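Local coordinates for protein putative phosphatase (Bacteroides thetaiotaomicron, PDB 3KYA) that is a putative phosphatase of unproven activity that binds zinc ions and contains an IPT/TIG domain together with several antiparallel beta sheets, at residues 217-227 and 238-249. Sequence-based numbering, arbitrary orientation.
Sequences GDESPSVYIIK and SDIQLIAAYKQC. With ZN (zinc ion), chain B.
Val223 and Ala244 sit at the centre of an antiparallel ladder between strands 220-227 and 240-246, where two classic beta bulges follow each other. Ser222 N and Val223 N both bond Ala244 O, and Val223 O in turn accepts from Ile243 N and Ala244 N. Toward Lys227 the pairing is regular: Ile225 N reaches Gln241 O at 2.8 Å and Lys227 N reaches Asp239 O at 2.9 Å. At the bulge Ser222 OG, held beside its own backbone N (chi1 -64°), accepts Tyr246 N at 3.1 Å and donates to a water that also binds Lys247 O. The strands are the last two of a four-stranded antiparallel meander, consistent with a beta-propeller blade; 240-246 is outermost and 206-211 flanks 220-227. Among apolar contacts, Leu242 CD1, in the conformer given, lies over one face of the Tyr224 ring, 3.9 Å from its centroid, and meets Pro221 CB at 3.6 Å. Ile226 and Ile240 run side by side on this Tyr224 side of the sheet; on the other, Val223 packs against Phe263 of the next sheet. Just before strand 220-227, Glu219 chelates a zinc ion through OE1 (2.4 Å) and OE2 (2.5 Å); OE2 is also hydrogen-bonded to Lys294 NZ.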
loop_
_atom_site.group_PDB
_atom_site.type_symbol
_atom_site.label_atom_id
_atom_site.label_comp_id
_atom_site.label_asym_id
_atom_site.label_seq_id
_atom_site.Cartn_x
_atom_site.Cartn_y
_atom_site.Cartn_z
ATOM N N GLY A 217 -43.628 15.027 15.916
ATOM C CA GLY A 217 -43.220 15.893 14.810
ATOM C C GLY A 217 -41.858 16.520 15.038
ATOM O O GLY A 217 -40.921 15.820 15.444
ATOM N N ASP A 218 -41.763 17.844 14.853
ATOM C CA ASP A 218 -40.471 18.542 15.009
ATOM C C ASP A 218 -40.200 19.059 16.442
ATOM O O ASP A 218 -39.439 19.998 16.647
ATOM C CB ASP A 218 -40.288 19.632 13.919
ATOM C CG ASP A 218 -41.538 20.462 13.683
ATOM O OD1 ASP A 218 -42.507 20.321 14.457
ATOM O OD2 ASP A 218 -41.552 21.251 12.708
ATOM N N GLU A 219 -40.814 18.420 17.441
ATOM C CA GLU A 219 -40.534 18.721 18.846
ATOM C C GLU A 219 -40.223 17.373 19.537
ATOM O O GLU A 219 -40.388 17.219 20.751
ATOM C CB GLU A 219 -41.693 19.468 19.525
ATOM C CG GLU A 219 -42.008 20.770 18.820
ATOM C CD GLU A 219 -43.027 21.641 19.529
ATOM O OE1 GLU A 219 -43.217 21.517 20.750
ATOM O OE2 GLU A 219 -43.613 22.487 18.842
ATOM N N SER A 220 -39.773 16.408 18.735
ATOM C CA SER A 220 -39.477 15.053 19.195
ATOM C C SER A 220 -38.087 14.941 19.831
ATOM O O SER A 220 -37.114 15.455 19.286
ATOM C CB SER A 220 -39.558 14.068 18.018
ATOM O OG SER A 220 -40.848 14.013 17.428
ATOM N N PRO A 221 -37.981 14.256 20.986
ATOM C CA PRO A 221 -36.677 14.034 21.620
ATOM C C PRO A 221 -35.588 13.486 20.690
ATOM O O PRO A 221 -35.862 12.661 19.811
ATOM C CB PRO A 221 -37.010 13.015 22.706
ATOM C CG PRO A 221 -38.366 13.461 23.162
ATOM C CD PRO A 221 -39.080 13.924 21.913
ATOM N N SER A 222 -34.376 13.998 20.881
ATOM C CA SER A 222 -33.202 13.600 20.120
ATOM C C SER A 222 -32.068 13.094 20.996
ATOM O O SER A 222 -31.471 12.068 20.676
ATOM C CB SER A 222 -32.683 14.778 19.303
ATOM O OG SER A 222 -33.641 15.168 18.344
ATOM N N VAL A 223 -31.752 13.824 22.067
ATOM C CA VAL A 223 -30.625 13.476 22.942
ATOM C C VAL A 223 -30.954 13.590 24.443
ATOM O O VAL A 223 -31.517 14.591 24.907
ATOM C CB VAL A 223 -29.390 14.383 22.668
ATOM C CG1 VAL A 223 -28.149 13.863 23.421
ATOM C CG2 VAL A 223 -29.105 14.534 21.143
ATOM N N TYR A 224 -30.572 12.553 25.188
ATOM C CA TYR A 224 -30.721 12.522 26.636
ATOM C C TYR A 224 -29.347 12.496 27.293
ATOM O O TYR A 224 -28.343 12.104 26.670
ATOM C CB TYR A 224 -31.520 11.288 27.082
ATOM C CG TYR A 224 -32.986 11.313 26.709
ATOM C CD1 TYR A 224 -33.414 10.922 25.443
ATOM C CD2 TYR A 224 -33.953 11.722 27.622
ATOM C CE1 TYR A 224 -34.765 10.945 25.100
ATOM C CE2 TYR A 224 -35.308 11.753 27.273
ATOM C CZ TYR A 224 -35.699 11.359 26.012
ATOM O OH TYR A 224 -37.036 11.388 25.656
ATOM N N ILE A 225 -29.318 12.888 28.565
ATOM C CA ILE A 225 -28.100 12.880 29.369
ATOM C C ILE A 225 -28.376 12.098 30.658
ATOM O O ILE A 225 -29.369 12.358 31.351
ATOM C CB ILE A 225 -27.583 14.321 29.607
ATOM C CG1 ILE A 225 -26.138 14.296 30.096
ATOM C CG2 ILE A 225 -28.510 15.124 30.581
ATOM C CD1 ILE A 225 -25.427 15.647 30.019
ATOM N N ILE A 226 -27.500 11.134 30.963
ATOM C CA ILE A 226 -27.645 10.233 32.121
ATOM C C ILE A 226 -26.476 10.404 33.085
ATOM O O ILE A 226 -25.328 10.208 32.714
ATOM C CB ILE A 226 -27.699 8.756 31.682
ATOM C CG1 ILE A 226 -28.791 8.543 30.633
ATOM C CG2 ILE A 226 -27.919 7.833 32.897
ATOM C CD1 ILE A 226 -28.861 7.136 30.065
ATOM N N LYS A 227 -26.773 10.750 34.334
ATOM C CA LYS A 227 -25.740 11.040 35.321
ATOM C C LYS A 227 -25.255 9.801 36.072
ATOM O O LYS A 227 -26.051 8.993 36.572
ATOM C CB LYS A 227 -26.263 12.064 36.326
ATOM C CG LYS A 227 -25.207 12.628 37.267
ATOM C CD LYS A 227 -25.812 13.670 38.192
ATOM C CE LYS A 227 -24.749 14.368 38.998
ATOM N NZ LYS A 227 -25.381 15.307 39.952
ATOM N N SER A 238 -29.925 6.089 38.023
ATOM C CA SER A 238 -29.332 7.294 37.446
ATOM C C SER A 238 -30.347 8.331 37.001
ATOM O O SER A 238 -31.359 7.994 36.382
ATOM C CB SER A 238 -28.451 6.941 36.237
ATOM O OG SER A 238 -27.323 6.180 36.633
ATOM N N ASP A 239 -30.060 9.590 37.323
ATOM C CA ASP A 239 -30.871 10.705 36.885
ATOM C C ASP A 239 -30.759 10.800 35.355
ATOM O O ASP A 239 -29.664 10.693 34.813
ATOM C CB ASP A 239 -30.373 12.007 37.504
ATOM C CG ASP A 239 -31.225 13.218 37.093
ATOM O OD1 ASP A 239 -32.381 13.317 37.559
ATOM O OD2 ASP A 239 -30.731 14.070 36.311
ATOM N N ILE A 240 -31.890 10.975 34.668
ATOM C CA ILE A 240 -31.911 11.100 33.205
ATOM C C ILE A 240 -32.718 12.348 32.815
ATOM O O ILE A 240 -33.815 12.562 33.333
ATOM C CB ILE A 240 -32.457 9.815 32.519
ATOM C CG1 ILE A 240 -32.561 10.003 31.001
ATOM C CG2 ILE A 240 -33.819 9.408 33.081
ATOM C CD1 ILE A 240 -32.814 8.711 30.245
ATOM N N GLN A 241 -32.149 13.178 31.939
ATOM C CA GLN A 241 -32.796 14.410 31.494
ATOM C C GLN A 241 -32.732 14.570 29.973
ATOM O O GLN A 241 -31.754 14.148 29.333
ATOM C CB GLN A 241 -32.132 15.630 32.149
ATOM C CG GLN A 241 -32.120 15.626 33.684
ATOM C CD GLN A 241 -33.504 15.702 34.296
ATOM O OE1 GLN A 241 -34.446 16.179 33.662
ATOM N NE2 GLN A 241 -33.633 15.244 35.535
ATOM N N LEU A 242 -33.781 15.169 29.412
ATOM C CA LEU A 242 -33.855 15.471 27.990
ATOM C C LEU A 242 -33.035 16.730 27.760
ATOM O O LEU A 242 -33.276 17.751 28.408
ATOM C CB LEU A 242 -35.310 15.694 27.568
ATOM C CG LEU A 242 -35.580 16.052 26.108
ATOM C CD1 LEU A 242 -35.133 14.918 25.167
ATOM C CD2 LEU A 242 -37.061 16.387 25.897
ATOM N N ILE A 243 -32.065 16.668 26.850
ATOM C CA ILE A 243 -31.204 17.826 26.605
ATOM C C ILE A 243 -31.423 18.484 25.224
ATOM O O ILE A 243 -31.098 19.659 25.044
ATOM C CB ILE A 243 -29.708 17.457 26.820
ATOM C CG1 ILE A 243 -28.865 18.708 27.073
ATOM C CG2 ILE A 243 -29.166 16.657 25.640
ATOM C CD1 ILE A 243 -27.417 18.404 27.408
ATOM N N ALA A 244 -31.958 17.736 24.259
ATOM C CA ALA A 244 -32.234 18.277 22.924
ATOM C C ALA A 244 -33.371 17.519 22.250
ATOM O O ALA A 244 -33.450 16.289 22.322
ATOM C CB ALA A 244 -30.981 18.252 22.054
ATOM N N ALA A 245 -34.258 18.270 21.604
ATOM C CA ALA A 245 -35.394 17.703 20.892
ATOM C C ALA A 245 -35.653 18.424 19.569
ATOM O O ALA A 245 -35.965 19.619 19.570
ATOM C CB ALA A 245 -36.659 17.767 21.756
ATOM N N TYR A 246 -35.486 17.697 18.463
ATOM C CA TYR A 246 -35.885 18.184 17.137
ATOM C C TYR A 246 -36.676 17.037 16.497
ATOM O O TYR A 246 -37.909 17.043 16.545
ATOM C CB TYR A 246 -34.706 18.669 16.285
ATOM C CG TYR A 246 -35.185 19.211 14.956
ATOM C CD1 TYR A 246 -35.895 20.410 14.896
ATOM C CD2 TYR A 246 -34.975 18.516 13.776
ATOM C CE1 TYR A 246 -36.366 20.914 13.692
ATOM C CE2 TYR A 246 -35.443 19.017 12.553
ATOM C CZ TYR A 246 -36.143 20.214 12.526
ATOM O OH TYR A 246 -36.615 20.725 11.336
ATOM N N LYS A 247 -35.966 16.062 15.931
ATOM C CA LYS A 247 -36.542 14.830 15.389
ATOM C C LYS A 247 -35.508 14.078 14.568
ATOM O O LYS A 247 -34.541 14.667 14.083
ATOM C CB LYS A 247 -37.770 15.065 14.495
ATOM C CG LYS A 247 -37.514 15.883 13.241
ATOM C CD LYS A 247 -38.783 16.001 12.390
ATOM C CE LYS A 247 -38.562 16.915 11.226
ATOM N NZ LYS A 247 -39.769 17.048 10.353
ATOM N N GLN A 248 -35.731 12.781 14.414
ATOM C CA GLN A 248 -34.926 11.942 13.526
ATOM C C GLN A 248 -33.410 12.052 13.702
ATOM O O GLN A 248 -32.652 12.136 12.723
ATOM C CB GLN A 248 -35.312 12.278 12.078
ATOM C CG GLN A 248 -36.783 12.052 11.795
ATOM C CD GLN A 248 -37.159 12.414 10.382
ATOM O OE1 GLN A 248 -36.953 13.541 9.943
ATOM N NE2 GLN A 248 -37.713 11.462 9.665
ATOM N N CYS A 249 -32.963 12.054 14.952
ATOM C CA CYS A 249 -31.529 12.098 15.240
ATOM C C CYS A 249 -30.917 10.713 14.995
ATOM O O CYS A 249 -31.529 9.694 15.325
ATOM C CB CYS A 249 -31.299 12.542 16.675
ATOM S SG CYS A 249 -29.580 12.785 17.103
HETATM ZN ZN ZN B . -44.210 23.744 20.903
HETATM O O HOH W 1 -37.461 21.316 17.884
HETATM O O HOH W 2 -40.075 20.040 9.990
HETATM O O HOH W 3 -34.679 11.847 17.396
HETATM O O HOH W 4 -32.455 15.742 15.785
HETATM O O HOH W 5 -28.775 13.834 34.068
HETATM O O HOH W 6 -27.587 9.893 38.941
#